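Local coordinates for PrgZ (Enterococcus faecalis, PDB 4FAJ), which binds peptide pheromone as an extracellular, membrane-anchored substrate-binding protein and probably serves in peptide uptake, at residues Leu64-Pro69 with Asp80-Thr85; Ile137-Phe142 with Lys189-Glu194; Ala144-Val149 with Thr209-Val214; Val276-Asn281 with Val417-Phe422; Lys331-Lys336 with Thr411-Leu416. All coordinates share one frame; numbering follows the deposited sequence.

Contact 1: Leu64-Pro69 with Asp80-Thr85; sequences LTAGTP and DQTSIT
Thr68 and Thr82 bring the two backbones to within 6.4 Å, CA to CA, where the chain leaving strand 61-66 passes the first turn of helix 81-90. Their hydroxyls meet, Thr68 OG1 lying 3.0 Å from Thr82 OG1. Thr68 OG1 also donates to the carbonyl oxygen of the next residue, 2.9 Å from Pro69 O. Thr82 keeps its methyl anti to the backbone N, which lays Thr82 CG2 3.3 Å from Thr68 O and within packing distance of the CB of Ala66. Two waters bridge the segments. One accepts from Gly67 N and is bonded to Thr82 OG1; the other donates both to Thr68 OG1 and, at 2.6 Å, to Asp80 OD2.

The segments belong to the lobed peptide-binding fold of the solute-binding protein 5 family, and the side chains of Thr68, Gln81 and Ile84 pack on apolar side chains of the bound peptide. Asp80 is the N-cap of the helix. Asp80 OD2 receives Ser83 N at 3.0 Å from above the carboxylate plane, 44° out of it, while Ser83 OG donates to the syn lone pair of Asp80 OD1 at 2.6 Å. With both oxygens engaged by Ser83, the carboxylate that holds the second water is fixed in rotation. Trp253 of strand 252-257 packs against both Ala66 and Thr82.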
# COMPACT_ATOMS: atom_id res chain seq x y z
N LEU A 64 -18.48 -9.52 -1.81
CA LEU A 64 -17.19 -9.66 -1.13
C LEU A 64 -17.03 -8.52 -0.13
O LEU A 64 -17.91 -7.69 0.03
CB LEU A 64 -16.05 -9.64 -2.15
CG LEU A 64 -16.15 -10.63 -3.33
CD1 LEU A 64 -14.97 -10.46 -4.28
CD2 LEU A 64 -16.26 -12.08 -2.86
N THR A 65 -15.89 -8.49 0.57
CA THR A 65 -15.71 -7.55 1.66
C THR A 65 -14.53 -6.62 1.43
O THR A 65 -13.63 -6.90 0.64
CB THR A 65 -15.53 -8.27 3.01
OG1 THR A 65 -14.33 -9.04 3.00
CG2 THR A 65 -16.71 -9.19 3.28
N ALA A 66 -14.55 -5.52 2.17
CA ALA A 66 -13.51 -4.48 2.10
C ALA A 66 -13.30 -3.97 3.52
O ALA A 66 -14.21 -4.08 4.35
CB ALA A 66 -13.96 -3.34 1.18
N GLY A 67 -12.13 -3.41 3.79
CA GLY A 67 -11.79 -2.94 5.14
C GLY A 67 -12.15 -1.48 5.42
O GLY A 67 -12.33 -1.10 6.58
N THR A 68 -12.24 -0.66 4.36
CA THR A 68 -12.60 0.76 4.49
C THR A 68 -13.42 1.19 3.28
O THR A 68 -13.45 0.47 2.28
CB THR A 68 -11.35 1.68 4.53
OG1 THR A 68 -10.79 1.79 3.21
CG2 THR A 68 -10.27 1.19 5.53
N PRO A 69 -14.06 2.38 3.34
CA PRO A 69 -14.64 2.94 2.12
C PRO A 69 -13.57 3.26 1.09
O PRO A 69 -12.39 3.36 1.43
CB PRO A 69 -15.31 4.23 2.60
CG PRO A 69 -15.52 4.01 4.12
CD PRO A 69 -14.31 3.24 4.51
N ASP A 80 -4.17 4.02 -0.89
CA ASP A 80 -4.67 3.04 0.09
C ASP A 80 -5.14 1.75 -0.59
O ASP A 80 -5.56 1.78 -1.75
CB ASP A 80 -5.83 3.64 0.88
CG ASP A 80 -7.08 3.75 0.05
OD1 ASP A 80 -7.10 4.68 -0.80
OD2 ASP A 80 -7.99 2.90 0.20
N GLN A 81 -5.09 0.63 0.15
CA GLN A 81 -5.40 -0.68 -0.42
C GLN A 81 -6.80 -0.80 -0.99
O GLN A 81 -6.96 -1.38 -2.05
CB GLN A 81 -5.17 -1.84 0.57
CG GLN A 81 -5.43 -3.27 -0.06
CD GLN A 81 -4.56 -3.63 -1.32
OE1 GLN A 81 -5.01 -3.51 -2.48
NE2 GLN A 81 -3.32 -4.09 -1.08
N THR A 82 -7.82 -0.27 -0.31
CA THR A 82 -9.19 -0.42 -0.83
C THR A 82 -9.37 0.27 -2.18
O THR A 82 -9.96 -0.29 -3.11
CB THR A 82 -10.25 0.14 0.13
OG1 THR A 82 -10.13 -0.49 1.42
CG2 THR A 82 -11.67 -0.06 -0.42
N SER A 83 -8.88 1.51 -2.29
CA SER A 83 -8.97 2.23 -3.57
C SER A 83 -8.15 1.53 -4.67
O SER A 83 -8.58 1.46 -5.82
CB SER A 83 -8.47 3.66 -3.40
OG SER A 83 -9.18 4.33 -2.38
N ILE A 84 -7.00 1.00 -4.30
CA ILE A 84 -6.10 0.39 -5.28
C ILE A 84 -6.63 -0.94 -5.80
O ILE A 84 -6.57 -1.19 -7.01
CB ILE A 84 -4.67 0.28 -4.72
CG1 ILE A 84 -4.03 1.67 -4.75
CG2 ILE A 84 -3.84 -0.72 -5.51
CD1 ILE A 84 -2.69 1.74 -4.03
N THR A 85 -7.17 -1.80 -4.93
CA THR A 85 -7.89 -2.99 -5.39
C THR A 85 -9.07 -2.67 -6.34
O THR A 85 -9.25 -3.34 -7.37
CB THR A 85 -8.39 -3.84 -4.20
OG1 THR A 85 -7.26 -4.46 -3.57
CG2 THR A 85 -9.37 -4.93 -4.67
O HOH W 1 -10.38 -3.28 1.50
O HOH W 2 -7.90 1.53 2.46

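Contact 2: Ile137-Phe142 with Lys189-Glu194; sequences ITASDF and KTLEIE
Ala139 carries much of this contact with a single methyl group: Ala139 CB sits 3.4 Å from Thr190 O and 3.9 Å from Leu191 CG, so the first turn of helix 139-150 rests directly on the backbone of strand 190-194. Leu191 answers with both methyls. Leu191 CD2 lies 3.5 Å from Ala139 O, and Leu191 CD1 reaches Phe142, one helical turn on, 3.8 Å from Phe142 CB. The side chains of Leu191 and Phe142 cross at about a right angle, and the leucine methyl approaches the root of the phenylalanine, CB and CG, more closely than the far end of its ring. Leu191 holds CG anti to its carbonyl carbon (chi1 -82°), directing the fork at the helix.

The helix start is shaped by a capping box: Asp141 N donates to Thr138 OG1 at 3.2 Å, and Thr138 N returns a nearly straight bond, 176° at the hydrogen, to Asp141 OD2. Trp131 and Gln216 also bond the Asp141 carboxylate. Lys189 turns outward to a salt bridge with Asp127. A backbone bond ties Ala139 to Glu188, just before the strand segment; between the two segments themselves no hydrogen bond forms, and their side chains cohere by van der Waals contact, methyls against methyls and carbonyl oxygens.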
# COMPACT_ATOMS: atom_id res chain seq x y z
N ILE A 137 -7.25 3.67 -26.52
CA ILE A 137 -6.29 4.15 -25.54
C ILE A 137 -5.01 4.42 -26.31
O ILE A 137 -4.49 3.53 -26.99
CB ILE A 137 -6.00 3.11 -24.44
CG1 ILE A 137 -7.28 2.76 -23.67
CG2 ILE A 137 -4.95 3.63 -23.47
CD1 ILE A 137 -7.12 1.56 -22.74
N THR A 138 -4.51 5.65 -26.21
CA THR A 138 -3.33 6.06 -26.99
C THR A 138 -2.11 6.24 -26.11
O THR A 138 -2.21 6.37 -24.89
CB THR A 138 -3.56 7.39 -27.75
OG1 THR A 138 -3.64 8.45 -26.80
CG2 THR A 138 -4.84 7.36 -28.61
N ALA A 139 -0.95 6.26 -26.76
CA ALA A 139 0.31 6.55 -26.10
C ALA A 139 0.25 7.93 -25.43
O ALA A 139 0.77 8.10 -24.33
CB ALA A 139 1.45 6.48 -27.08
N SER A 140 -0.38 8.89 -26.10
CA SER A 140 -0.58 10.25 -25.56
C SER A 140 -1.38 10.33 -24.26
O SER A 140 -1.10 11.19 -23.42
CB SER A 140 -1.24 11.14 -26.62
OG SER A 140 -0.26 11.54 -27.55
N ASP A 141 -2.36 9.44 -24.09
CA ASP A 141 -3.04 9.27 -22.79
C ASP A 141 -2.04 8.97 -21.66
O ASP A 141 -2.15 9.52 -20.55
CB ASP A 141 -4.09 8.14 -22.83
CG ASP A 141 -5.32 8.48 -23.67
OD1 ASP A 141 -5.77 9.65 -23.69
OD2 ASP A 141 -5.87 7.54 -24.31
N PHE A 142 -1.08 8.07 -21.92
CA PHE A 142 -0.06 7.74 -20.92
C PHE A 142 0.88 8.91 -20.65
O PHE A 142 1.15 9.22 -19.48
CB PHE A 142 0.74 6.48 -21.31
CG PHE A 142 -0.00 5.19 -21.11
CD1 PHE A 142 0.01 4.54 -19.88
CD2 PHE A 142 -0.71 4.60 -22.16
CE1 PHE A 142 -0.67 3.35 -19.69
CE2 PHE A 142 -1.39 3.41 -21.98
CZ PHE A 142 -1.37 2.79 -20.74
N LYS A 189 0.42 4.52 -30.88
CA LYS A 189 0.55 3.24 -30.16
C LYS A 189 1.92 2.92 -29.57
O LYS A 189 2.06 1.87 -28.96
CB LYS A 189 0.13 2.08 -31.07
CG LYS A 189 -1.34 2.11 -31.49
CD LYS A 189 -1.78 0.81 -32.18
CE LYS A 189 -2.99 1.03 -33.07
NZ LYS A 189 -3.18 -0.08 -34.05
N THR A 190 2.91 3.79 -29.71
CA THR A 190 4.25 3.49 -29.19
C THR A 190 4.65 4.52 -28.13
O THR A 190 4.47 5.72 -28.32
CB THR A 190 5.30 3.40 -30.32
OG1 THR A 190 4.96 2.32 -31.19
CG2 THR A 190 6.71 3.14 -29.77
N LEU A 191 5.20 4.00 -27.03
CA LEU A 191 5.75 4.80 -25.95
C LEU A 191 7.25 4.57 -25.85
O LEU A 191 7.70 3.42 -25.92
CB LEU A 191 5.10 4.38 -24.63
CG LEU A 191 3.74 4.96 -24.26
CD1 LEU A 191 3.17 4.20 -23.05
CD2 LEU A 191 3.86 6.46 -23.96
N GLU A 192 8.02 5.64 -25.69
CA GLU A 192 9.45 5.53 -25.39
C GLU A 192 9.75 6.25 -24.07
O GLU A 192 9.35 7.40 -23.89
CB GLU A 192 10.31 6.10 -26.51
CG GLU A 192 11.82 5.98 -26.26
CD GLU A 192 12.66 6.65 -27.32
OE1 GLU A 192 12.59 6.24 -28.49
OE2 GLU A 192 13.42 7.59 -26.98
N ILE A 193 10.44 5.57 -23.15
CA ILE A 193 10.76 6.11 -21.82
C ILE A 193 12.26 6.02 -21.61
O ILE A 193 12.86 4.97 -21.90
CB ILE A 193 10.10 5.28 -20.71
CG1 ILE A 193 8.58 5.21 -20.89
CG2 ILE A 193 10.45 5.83 -19.32
CD1 ILE A 193 8.00 3.91 -20.38
N GLU A 194 12.86 7.11 -21.12
CA GLU A 194 14.27 7.08 -20.71
C GLU A 194 14.44 7.18 -19.19
O GLU A 194 13.92 8.10 -18.55
CB GLU A 194 15.09 8.17 -21.40
CG GLU A 194 16.54 8.13 -20.95
CD GLU A 194 17.50 8.39 -22.05
OE1 GLU A 194 18.07 7.40 -22.57
OE2 GLU A 194 17.69 9.58 -22.41

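Contact 3: Ala144-Val149 with Thr209-Val214; sequences AAWQRV and TAYYPV
Trp146 and Tyr211 form the tight part of this contact. The indole N-H points at the carbonyl oxygen of Tyr211, Trp146 NE1 to Tyr211 O being 3.0 Å with an angle of 164° at the hydrogen. The oxygen lies in the indole plane, although the donor stands above the plane of the carbonyl. The same tyrosine turns its ring edge over one indole face in a T-shaped stack, with planes at 75°, and Tyr211 CD2 comes 3.7 Å from Trp146 CE2. One residue thus meets the tryptophan twice, at the edge through its backbone and on a face through its ring.

Here helix 139-150 packs against the loop between helices 202-205 and 216-222, which includes a short 3-10 turn at Thr209-Tyr211. Ala145 fits closely too: Ala145 CB is 3.7 Å from Val214 N and 3.8 Å from Val214 CG2. Val149 CG2 lies 3.9 Å from Ala210 O.

Packing is looser at Arg148, which is partly exposed. Its chain runs extended from CG to NE, with CG anti to the backbone N (chi1 -178°), and crosses Val214 at about a right angle, Arg148 NH1 lying 4.2 Å from Val214 CG2. The guanidinium pairs with Asp74 outside the contact.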
# COMPACT_ATOMS: atom_id res chain seq x y z
N ALA A 144 0.41 12.19 -20.96
CA ALA A 144 -0.30 13.20 -20.17
C ALA A 144 -0.60 12.74 -18.74
O ALA A 144 -0.53 13.56 -17.82
CB ALA A 144 -1.59 13.62 -20.88
N ALA A 145 -0.92 11.46 -18.55
CA ALA A 145 -1.22 10.90 -17.24
C ALA A 145 -0.02 10.99 -16.32
O ALA A 145 -0.14 11.40 -15.17
CB ALA A 145 -1.68 9.41 -17.37
N TRP A 146 1.14 10.61 -16.84
CA TRP A 146 2.37 10.59 -16.05
C TRP A 146 2.91 12.00 -15.79
O TRP A 146 3.43 12.28 -14.71
CB TRP A 146 3.44 9.73 -16.72
CG TRP A 146 3.03 8.29 -16.90
CD1 TRP A 146 1.93 7.67 -16.38
CD2 TRP A 146 3.74 7.29 -17.63
NE1 TRP A 146 1.90 6.35 -16.78
CE2 TRP A 146 3.01 6.09 -17.52
CE3 TRP A 146 4.94 7.29 -18.36
CZ2 TRP A 146 3.42 4.90 -18.13
CZ3 TRP A 146 5.35 6.09 -18.97
CH2 TRP A 146 4.59 4.92 -18.84
N GLN A 147 2.80 12.88 -16.78
CA GLN A 147 3.12 14.29 -16.56
C GLN A 147 2.29 14.85 -15.40
O GLN A 147 2.78 15.63 -14.57
CB GLN A 147 2.90 15.11 -17.84
CG GLN A 147 4.04 15.00 -18.84
CD GLN A 147 3.87 15.87 -20.08
OE1 GLN A 147 4.57 15.68 -21.09
NE2 GLN A 147 2.97 16.84 -20.01
N ARG A 148 1.04 14.43 -15.34
CA ARG A 148 0.11 14.88 -14.32
C ARG A 148 0.51 14.41 -12.91
O ARG A 148 0.33 15.14 -11.94
CB ARG A 148 -1.28 14.37 -14.71
CG ARG A 148 -2.41 14.76 -13.84
CD ARG A 148 -3.68 14.23 -14.46
NE ARG A 148 -4.79 14.36 -13.56
CZ ARG A 148 -5.33 13.38 -12.84
NH1 ARG A 148 -4.89 12.13 -12.92
NH2 ARG A 148 -6.36 13.67 -12.06
N VAL A 149 1.07 13.20 -12.80
CA VAL A 149 1.52 12.69 -11.50
C VAL A 149 2.72 13.49 -10.97
O VAL A 149 2.76 13.83 -9.79
CB VAL A 149 1.90 11.19 -11.56
CG1 VAL A 149 2.46 10.72 -10.21
CG2 VAL A 149 0.69 10.35 -11.94
N THR A 209 -1.05 0.88 -10.17
CA THR A 209 -2.18 1.77 -10.46
C THR A 209 -1.72 3.21 -10.70
O THR A 209 -2.27 3.90 -11.55
CB THR A 209 -3.28 1.69 -9.37
OG1 THR A 209 -2.76 2.11 -8.10
CG2 THR A 209 -3.84 0.27 -9.27
N ALA A 210 -0.69 3.66 -9.98
CA ALA A 210 -0.14 5.01 -10.19
C ALA A 210 0.32 5.29 -11.62
O ALA A 210 0.29 6.44 -12.08
CB ALA A 210 1.03 5.27 -9.23
N TYR A 211 0.74 4.23 -12.33
CA TYR A 211 1.13 4.32 -13.74
C TYR A 211 -0.02 4.07 -14.74
O TYR A 211 0.20 4.06 -15.96
CB TYR A 211 2.30 3.34 -14.01
CG TYR A 211 3.67 3.86 -13.63
CD1 TYR A 211 4.13 3.78 -12.31
CD2 TYR A 211 4.52 4.41 -14.59
CE1 TYR A 211 5.40 4.24 -11.98
CE2 TYR A 211 5.77 4.86 -14.26
CZ TYR A 211 6.21 4.77 -12.96
OH TYR A 211 7.46 5.23 -12.67
N TYR A 212 -1.24 3.89 -14.26
CA TYR A 212 -2.39 3.70 -15.16
C TYR A 212 -2.60 4.95 -16.02
O TYR A 212 -2.24 6.08 -15.62
CB TYR A 212 -3.68 3.35 -14.38
CG TYR A 212 -3.79 1.92 -13.86
CD1 TYR A 212 -2.69 1.05 -13.85
CD2 TYR A 212 -4.99 1.44 -13.33
CE1 TYR A 212 -2.80 -0.26 -13.35
CE2 TYR A 212 -5.10 0.13 -12.82
CZ TYR A 212 -4.00 -0.71 -12.83
OH TYR A 212 -4.12 -2.01 -12.33
N PRO A 213 -3.15 4.76 -17.23
CA PRO A 213 -3.51 5.94 -18.01
C PRO A 213 -4.79 6.57 -17.46
O PRO A 213 -5.55 5.92 -16.74
CB PRO A 213 -3.77 5.37 -19.40
CG PRO A 213 -4.28 3.96 -19.14
CD PRO A 213 -3.62 3.51 -17.86
N VAL A 214 -5.01 7.82 -17.80
CA VAL A 214 -6.32 8.43 -17.68
C VAL A 214 -6.65 9.02 -19.03
O VAL A 214 -5.74 9.37 -19.79
CB VAL A 214 -6.39 9.52 -16.57
CG1 VAL A 214 -6.34 8.86 -15.19
CG2 VAL A 214 -5.28 10.53 -16.75

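Contact 4: Val276-Asn281 with Val417-Phe422; sequences VVKEIN and VSDGEF. With ZN (zinc ion), chain F.
A zinc site joins these segments: Glu279 and Glu421 each give one carboxylate oxygen to the metal, and Tyr301 completes the protein ligands seen. Glu279 OE2 and Glu421 OE2 both lie 2.0 Å from the zinc ion, with the carboxylate planes 46° apart. The two acids bring like charges close, Glu279 OE1 standing 3.1 Å from Glu421 OE1, and the shared cation probably offsets this repulsion. The remaining oxygen of Glu421 is held as well: Ile280 N donates to Glu421 OE1 at 2.9 Å, approaching nearly along the C-O axis. Glu421 reaches this place with CG anti to the backbone N (chi1 -180°) and the chain extended beyond. Glu279 bends at chi2 instead, and Glu279 OE2 takes a capping bond from Asn281 N at 3.1 Å on the anti side, so one oxygen serves both metal and helix end.

Behind the site, Glu421 N donates to Lys278 O at 2.8 Å. Lys278, bent at three torsions, brings NZ within 2.8 Å of Asp419 OD1 in a salt bridge, meeting the oxygen from above the carboxylate plane. On the apolar side Ile280 CG1 lies 3.5 Å from Phe422 CE2, and both residues also pack on the bound peptide.

The contact gathers the starts of helices 280-288 and 421-437, with the end of strand 412-418 leading into the second. Helix 299-305 supplies Tyr301, which touches both Ile280 and Phe422, while Pro296 of strand 294-297 packs against Ile280.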
# COMPACT_ATOMS: atom_id res chain seq x y z
N VAL A 276 -18.23 -3.07 3.29
CA VAL A 276 -17.21 -2.81 4.30
C VAL A 276 -17.57 -3.60 5.57
O VAL A 276 -18.72 -3.59 6.01
CB VAL A 276 -17.05 -1.31 4.64
CG1 VAL A 276 -16.03 -1.11 5.76
CG2 VAL A 276 -16.62 -0.53 3.40
N VAL A 277 -16.58 -4.30 6.12
CA VAL A 277 -16.75 -5.04 7.38
C VAL A 277 -15.77 -4.49 8.42
O VAL A 277 -14.56 -4.57 8.24
CB VAL A 277 -16.56 -6.55 7.18
CG1 VAL A 277 -16.63 -7.31 8.53
CG2 VAL A 277 -17.62 -7.08 6.23
N LYS A 278 -16.32 -3.91 9.48
CA LYS A 278 -15.51 -3.37 10.57
C LYS A 278 -15.60 -4.25 11.81
O LYS A 278 -14.68 -4.24 12.65
CB LYS A 278 -15.98 -1.97 10.93
CG LYS A 278 -16.04 -0.95 9.78
CD LYS A 278 -14.94 0.13 9.88
CE LYS A 278 -15.49 1.54 9.71
NZ LYS A 278 -15.75 2.21 11.00
N GLU A 279 -16.69 -5.00 11.94
CA GLU A 279 -16.94 -5.88 13.08
C GLU A 279 -17.01 -7.33 12.61
O GLU A 279 -17.91 -7.70 11.86
CB GLU A 279 -18.24 -5.48 13.79
CG GLU A 279 -18.72 -6.49 14.86
CD GLU A 279 -17.66 -6.84 15.87
OE1 GLU A 279 -17.02 -5.92 16.41
OE2 GLU A 279 -17.44 -8.05 16.13
N ILE A 280 -16.05 -8.13 13.06
CA ILE A 280 -15.85 -9.49 12.54
C ILE A 280 -17.02 -10.43 12.83
O ILE A 280 -17.37 -11.28 12.00
CB ILE A 280 -14.53 -10.10 13.10
CG1 ILE A 280 -13.32 -9.22 12.74
CG2 ILE A 280 -14.34 -11.54 12.61
CD1 ILE A 280 -13.24 -8.77 11.30
N ASN A 281 -17.64 -10.28 14.00
CA ASN A 281 -18.82 -11.08 14.35
C ASN A 281 -19.93 -10.92 13.32
O ASN A 281 -20.61 -11.87 12.98
CB ASN A 281 -19.33 -10.69 15.73
CG ASN A 281 -20.45 -11.57 16.20
OD1 ASN A 281 -20.24 -12.75 16.48
ND2 ASN A 281 -21.66 -11.01 16.29
N VAL A 417 -5.57 5.33 15.41
CA VAL A 417 -5.87 4.04 14.81
C VAL A 417 -7.16 4.15 14.00
O VAL A 417 -8.01 5.00 14.26
CB VAL A 417 -6.03 2.93 15.88
CG1 VAL A 417 -4.77 2.81 16.73
CG2 VAL A 417 -7.27 3.19 16.77
N SER A 418 -7.28 3.27 13.01
CA SER A 418 -8.53 3.12 12.26
C SER A 418 -9.63 2.64 13.21
O SER A 418 -9.35 1.94 14.18
CB SER A 418 -8.31 2.13 11.12
OG SER A 418 -9.54 1.84 10.46
N ASP A 419 -10.89 3.03 12.96
CA ASP A 419 -11.96 2.69 13.92
C ASP A 419 -12.58 1.28 13.74
O ASP A 419 -13.61 0.98 14.35
CB ASP A 419 -13.03 3.79 13.97
CG ASP A 419 -13.66 4.07 12.63
OD1 ASP A 419 -13.33 3.39 11.64
OD2 ASP A 419 -14.50 5.00 12.57
N GLY A 420 -11.94 0.42 12.95
CA GLY A 420 -12.33 -1.00 12.83
C GLY A 420 -12.04 -1.81 14.09
O GLY A 420 -11.24 -1.39 14.95
N GLU A 421 -12.67 -2.97 14.22
CA GLU A 421 -12.61 -3.72 15.48
C GLU A 421 -11.17 -4.01 15.91
O GLU A 421 -10.77 -3.69 17.03
CB GLU A 421 -13.38 -5.04 15.39
CG GLU A 421 -13.35 -5.84 16.69
CD GLU A 421 -14.14 -7.13 16.62
OE1 GLU A 421 -14.57 -7.53 15.52
OE2 GLU A 421 -14.35 -7.74 17.70
N PHE A 422 -10.41 -4.64 15.02
CA PHE A 422 -9.08 -5.12 15.40
C PHE A 422 -7.99 -4.05 15.35
O PHE A 422 -6.98 -4.20 16.02
CB PHE A 422 -8.71 -6.38 14.62
CG PHE A 422 -9.34 -7.61 15.22
CD1 PHE A 422 -8.65 -8.34 16.17
CD2 PHE A 422 -10.64 -7.95 14.91
CE1 PHE A 422 -9.24 -9.45 16.77
CE2 PHE A 422 -11.25 -9.07 15.52
CZ PHE A 422 -10.55 -9.80 16.45
ZN ZN F . -16.19 -8.54 17.61
O HOH W 3 -11.54 -5.25 12.49
O HOH W 4 -16.48 0.81 14.12

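Contact 5: Lys331-Lys336 with Thr411-Leu416; sequences KLLQNK and TSLDLL
Leu332 and Leu333 converge on Leu413, and their side chains both run obliquely to it. Leu332 makes the closer approach: Leu332 CD1 lies 3.8 Å from Leu413 CD2, and the same methyl also lies 3.9 Å from Ser412 O. Leu413 CD2 in turn comes 4.2 Å from Leu332 CB, touching both ends of that side chain as the two cross at a slant. This branch also reaches the next residue, with Leu413 CD2 at 4.2 Å from Leu333 CG. The other branch turns to Leu333, where Leu413 CD1 lies 4.2 Å from Leu333 CD2. One strand leucine thus meets two consecutive residues, one of its methyls touching both.

All three leucines carry CG anti to the carbonyl carbon and continue nearly straight through chi2, Leu413 with chi1 -68° and chi2 176°. This sends the branched end of Leu413 from the strand into the angle between Leu332 and Leu333. Thr411 and Ser412 direct their side chains away, and Thr411 offers Leu332 its backbone, with Leu332 CD1 at 4.4 Å from Thr411 CA. No hydrogen bond crosses the interface, where leucine side chains pack on one another and on the strand backbone.

Strand 412-418 is flanked in its sheet by strands 442-448 and 464-470, both running parallel to it. Leu464 touches Leu333 as well as Leu413, as does Thr463 just before that strand, and Met324 of strand 311-324 also packs on Leu333, so the short turn at 331-334 is seated over this part of the sheet.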
# COMPACT_ATOMS: atom_id res chain seq x y z
N LYS A 331 8.03 16.83 21.82
CA LYS A 331 9.29 16.82 22.53
C LYS A 331 9.71 15.41 22.96
O LYS A 331 10.90 15.10 22.94
CB LYS A 331 9.21 17.74 23.75
CG LYS A 331 8.83 19.18 23.41
CD LYS A 331 9.67 19.73 22.25
CE LYS A 331 9.75 21.24 22.27
NZ LYS A 331 10.79 21.71 21.31
N LEU A 332 8.74 14.58 23.32
CA LEU A 332 9.02 13.19 23.67
C LEU A 332 9.59 12.40 22.48
O LEU A 332 10.63 11.76 22.61
CB LEU A 332 7.77 12.49 24.21
CG LEU A 332 7.40 12.70 25.68
CD1 LEU A 332 6.03 12.09 25.96
CD2 LEU A 332 8.44 12.10 26.61
N LEU A 333 8.93 12.45 21.33
CA LEU A 333 9.31 11.60 20.19
C LEU A 333 10.55 12.10 19.46
O LEU A 333 11.14 11.38 18.67
CB LEU A 333 8.14 11.41 19.23
CG LEU A 333 6.97 10.61 19.83
CD1 LEU A 333 5.84 10.48 18.84
CD2 LEU A 333 7.44 9.23 20.32
N GLN A 334 10.93 13.35 19.73
CA GLN A 334 12.20 13.91 19.29
C GLN A 334 13.39 13.28 20.04
O GLN A 334 14.51 13.26 19.53
CB GLN A 334 12.13 15.44 19.48
CG GLN A 334 13.43 16.22 19.59
CD GLN A 334 13.16 17.72 19.69
OE1 GLN A 334 12.72 18.34 18.72
NE2 GLN A 334 13.39 18.30 20.86
N ASN A 335 13.14 12.74 21.23
CA ASN A 335 14.19 12.11 22.03
C ASN A 335 14.43 10.65 21.60
O ASN A 335 13.53 9.81 21.66
CB ASN A 335 13.83 12.23 23.52
CG ASN A 335 14.93 11.74 24.45
OD1 ASN A 335 15.13 10.55 24.60
ND2 ASN A 335 15.63 12.67 25.10
N LYS A 336 15.66 10.35 21.18
CA LYS A 336 15.99 9.01 20.67
C LYS A 336 15.76 7.91 21.71
O LYS A 336 15.31 6.83 21.37
CB LYS A 336 17.43 8.96 20.14
CG LYS A 336 17.72 7.73 19.28
CD LYS A 336 19.15 7.73 18.72
CE LYS A 336 19.28 8.68 17.53
NZ LYS A 336 20.61 8.62 16.88
N THR A 411 3.62 14.26 29.78
CA THR A 411 4.06 12.86 29.79
C THR A 411 2.93 12.02 29.22
O THR A 411 2.39 11.14 29.90
CB THR A 411 4.42 12.40 31.21
OG1 THR A 411 3.33 12.70 32.09
CG2 THR A 411 5.65 13.12 31.68
N SER A 412 2.58 12.33 27.97
CA SER A 412 1.43 11.75 27.31
C SER A 412 1.64 11.65 25.80
O SER A 412 2.20 12.56 25.17
CB SER A 412 0.19 12.61 27.60
OG SER A 412 -0.84 12.35 26.68
N LEU A 413 1.18 10.54 25.22
CA LEU A 413 1.26 10.31 23.79
C LEU A 413 -0.07 9.80 23.27
O LEU A 413 -0.64 8.86 23.83
CB LEU A 413 2.35 9.30 23.46
CG LEU A 413 3.79 9.74 23.71
CD1 LEU A 413 4.74 8.60 23.42
CD2 LEU A 413 4.14 10.97 22.88
N ASP A 414 -0.56 10.40 22.20
CA ASP A 414 -1.76 9.93 21.54
C ASP A 414 -1.43 8.94 20.42
O ASP A 414 -0.43 9.11 19.71
CB ASP A 414 -2.56 11.09 20.95
CG ASP A 414 -3.85 10.62 20.33
OD1 ASP A 414 -4.69 10.11 21.10
OD2 ASP A 414 -4.01 10.71 19.09
N LEU A 415 -2.27 7.92 20.27
CA LEU A 415 -2.10 6.88 19.27
C LEU A 415 -3.33 6.83 18.35
O LEU A 415 -4.42 6.41 18.77
CB LEU A 415 -1.90 5.52 19.97
CG LEU A 415 -1.79 4.28 19.08
CD1 LEU A 415 -0.78 4.49 17.95
CD2 LEU A 415 -1.43 3.07 19.92
N LEU A 416 -3.15 7.25 17.10
CA LEU A 416 -4.21 7.20 16.09
C LEU A 416 -4.34 5.79 15.51
O LEU A 416 -3.34 5.15 15.16
CB LEU A 416 -3.94 8.18 14.94
CG LEU A 416 -4.17 9.67 15.18
CD1 LEU A 416 -4.01 10.44 13.87
CD2 LEU A 416 -5.54 9.92 15.82

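How the contacts relate
Contact 1 comes first along the chain; the segments of contacts 2 and 3 then alternate, ahead of contacts 4 and 5. Contacts 2 and 3 share helix 139-150, their centres 11 Å apart; Phe142 packs on Pro213, and Ile193 on Trp146. Contact 1 bridges to both sides: Ile84 touches Thr209 of contact 3, while Ala66 O is probably hydrogen-bonded to Val277 N of contact 4. Contact 5 is nested within the loop closed by contact 4, and the two share strand 412-418. Contacts 2 and 5 have centres 48 Å apart. Contacts 1 and 4 adjoin and both reach the bound peptide, whereas contacts 2, 3 and 5 lie in packing away from the annotated metal sites.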